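Local coordinates for alpha-glucosidase ([Eubacterium] rectale, PDB 6PNR), which probably hydrolyses alpha-linked sulfoquinovosides as a family 31 glycoside hydrolase, its pocket holding a sulfonated aza-sugar inhibitor, at residues Ile3-Asn8 / Val69-Glu74. Residues are numbered along the deposited sequence; the frame is centred on the assembly and turned at random.
Sequences IKVNDN and VRLCFE
V69 meets two side chains of the N-terminal strand through its two methyl branches. The forked valine serves both neighbours at once, and they lie roughly at a right angle as seen from its CB: CG2 has I3 CD1 to its flank, 4.3 Å away, while CG1 is directed toward V5 CG2, 4.4 Å away. The I3 side chain leans toward segment 69-74 from its CB, and its extended outer part, with CD1 anti to CA (chi2 -176°), carries CD1 farther. V5, being short, keeps its methyls close to the backbone, and its CG2 also lies 4.3 Å from CD2 of L71. The CB of L71 points neither at nor away from segment 3-8; the extra carbon of leucine lets CD2 reach V5, its CG-CD2 bond aimed broadly at V5 CG2. These branched apolar residues suit the facing sides of two strands from different antiparallel sheets; the axes of 3-5 and 69-73, 45° apart in direction, approach to 10.2 Å. F10, V62 and I81 extend the apolar layer around them.

The polar interaction is local to segment 3-8. Where the strand ends, N6 OD1 accepts from N8 N, 2.6 Å between the two atoms, in the carbonyl plane, forming an Asx turn; asparagine suits this place because its short amide reaches the backbone two residues on.

The contact lies far from the inhibitor pocket. Resting on dispersion and partial burial of methyl groups, V69 and L71 being the buried pair, it joins the two sheets without directional bonds between the segments.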
loop_
_atom_site.group_PDB
_atom_site.type_symbol
_atom_site.label_atom_id
_atom_site.label_comp_id
_atom_site.label_asym_id
_atom_site.label_seq_id
_atom_site.Cartn_x
_atom_site.Cartn_y
_atom_site.Cartn_z
ATOM N N ILE A 3 -20.026 37.224 6.097
ATOM C CA ILE A 3 -19.144 37.266 4.937
ATOM C C ILE A 3 -18.346 38.561 4.977
ATOM O O ILE A 3 -18.883 39.626 5.309
ATOM C CB ILE A 3 -19.954 37.171 3.630
ATOM C CG1 ILE A 3 -20.646 35.813 3.515
ATOM C CG2 ILE A 3 -19.080 37.466 2.411
ATOM C CD1 ILE A 3 -21.390 35.628 2.207
ATOM N N LYS A 4 -17.059 38.469 4.660
ATOM C CA LYS A 4 -16.247 39.621 4.290
ATOM C C LYS A 4 -15.722 39.375 2.887
ATOM O O LYS A 4 -15.180 38.303 2.605
ATOM C CB LYS A 4 -15.087 39.844 5.265
ATOM C CG LYS A 4 -15.512 40.242 6.665
ATOM C CD LYS A 4 -14.308 40.378 7.573
ATOM C CE LYS A 4 -14.718 40.704 8.997
ATOM N NZ LYS A 4 -13.543 40.718 9.915
ATOM N N VAL A 5 -15.903 40.348 2.002
ATOM C CA VAL A 5 -15.480 40.167 0.618
ATOM C C VAL A 5 -15.148 41.523 0.012
ATOM O O VAL A 5 -15.896 42.491 0.176
ATOM C CB VAL A 5 -16.555 39.432 -0.207
ATOM C CG1 VAL A 5 -17.904 40.120 -0.071
ATOM C CG2 VAL A 5 -16.131 39.320 -1.666
ATOM N N ASN A 6 -14.002 41.589 -0.668
ATOM C CA ASN A 6 -13.671 42.712 -1.532
ATOM C C ASN A 6 -13.305 42.156 -2.905
ATOM O O ASN A 6 -13.759 41.065 -3.266
ATOM C CB ASN A 6 -12.545 43.561 -0.925
ATOM C CG ASN A 6 -11.269 42.773 -0.686
ATOM O OD1 ASN A 6 -10.776 42.079 -1.574
ATOM N ND2 ASN A 6 -10.725 42.880 0.521
ATOM N N ASP A 7 -12.487 42.876 -3.675
ATOM C CA ASP A 7 -12.161 42.434 -5.027
ATOM C C ASP A 7 -11.099 41.342 -5.062
ATOM O O ASP A 7 -10.978 40.643 -6.076
ATOM C CB ASP A 7 -11.692 43.621 -5.871
ATOM C CG ASP A 7 -12.844 44.390 -6.491
ATOM O OD1 ASP A 7 -13.991 43.892 -6.436
ATOM O OD2 ASP A 7 -12.600 45.490 -7.035
ATOM N N ASN A 8 -10.331 41.177 -3.987
ATOM C CA ASN A 8 -9.173 40.294 -3.993
ATOM C C ASN A 8 -9.214 39.259 -2.875
ATOM O O ASN A 8 -8.211 38.568 -2.654
ATOM C CB ASN A 8 -7.880 41.113 -3.885
ATOM C CG ASN A 8 -7.978 42.455 -4.595
ATOM O OD1 ASN A 8 -7.873 42.530 -5.822
ATOM N ND2 ASN A 8 -8.183 43.524 -3.823
ATOM N N VAL A 69 -23.614 36.614 -3.184
ATOM C CA VAL A 69 -22.278 37.056 -3.569
ATOM C C VAL A 69 -21.805 36.120 -4.666
ATOM O O VAL A 69 -21.792 34.897 -4.477
ATOM C CB VAL A 69 -21.303 37.046 -2.381
ATOM C CG1 VAL A 69 -19.868 37.271 -2.862
ATOM C CG2 VAL A 69 -21.704 38.098 -1.349
ATOM N N ARG A 70 -21.436 36.680 -5.812
ATOM C CA ARG A 70 -20.982 35.892 -6.948
ATOM C C ARG A 70 -19.474 36.062 -7.110
ATOM O O ARG A 70 -18.989 37.181 -7.315
ATOM C CB ARG A 70 -21.719 36.289 -8.230
ATOM C CG ARG A 70 -21.295 35.456 -9.446
ATOM C CD ARG A 70 -21.890 35.949 -10.768
ATOM N NE ARG A 70 -23.335 35.743 -10.849
ATOM C CZ ARG A 70 -24.238 36.718 -10.773
ATOM N NH1 ARG A 70 -23.847 37.977 -10.621
ATOM N NH2 ARG A 70 -25.532 36.437 -10.855
ATOM N N LEU A 71 -18.736 34.952 -7.008
ATOM C CA LEU A 71 -17.295 34.923 -7.226
ATOM C C LEU A 71 -17.021 34.254 -8.567
ATOM O O LEU A 71 -17.330 33.069 -8.749
ATOM C CB LEU A 71 -16.578 34.175 -6.100
ATOM C CG LEU A 71 -16.921 34.516 -4.647
ATOM C CD1 LEU A 71 -16.105 33.649 -3.708
ATOM C CD2 LEU A 71 -16.685 35.983 -4.340
ATOM N N CYS A 72 -16.454 35.011 -9.505
ATOM C CA CYS A 72 -16.021 34.480 -10.792
ATOM C C CYS A 72 -14.536 34.146 -10.726
ATOM O O CYS A 72 -13.732 34.963 -10.260
ATOM C CB CYS A 72 -16.290 35.482 -11.917
ATOM S SG CYS A 72 -18.022 36.011 -12.017
ATOM N N PHE A 73 -14.181 32.942 -11.179
ATOM C CA PHE A 73 -12.807 32.437 -11.163
ATOM C C PHE A 73 -12.417 32.170 -12.603
ATOM O O PHE A 73 -12.539 31.040 -13.086
ATOM C CB PHE A 73 -12.667 31.175 -10.320
ATOM C CG PHE A 73 -12.983 31.366 -8.876
ATOM C CD1 PHE A 73 -12.020 31.841 -8.002
ATOM C CD2 PHE A 73 -14.237 31.044 -8.382
ATOM C CE1 PHE A 73 -12.312 32.015 -6.658
ATOM C CE2 PHE A 73 -14.528 31.204 -7.053
ATOM C CZ PHE A 73 -13.569 31.695 -6.181
ATOM N N GLU A 74 -11.942 33.214 -13.282
ATOM C CA GLU A 74 -11.520 33.125 -14.674
ATOM C C GLU A 74 -12.613 32.500 -15.529
ATOM O O GLU A 74 -13.795 32.822 -15.371
ATOM C CB GLU A 74 -10.215 32.332 -14.779
ATOM C CG GLU A 74 -9.020 33.050 -14.167
ATOM C CD GLU A 74 -7.938 32.102 -13.660
ATOM O OE1 GLU A 74 -8.144 31.462 -12.598
ATOM O OE2 GLU A 74 -6.883 32.002 -14.323
#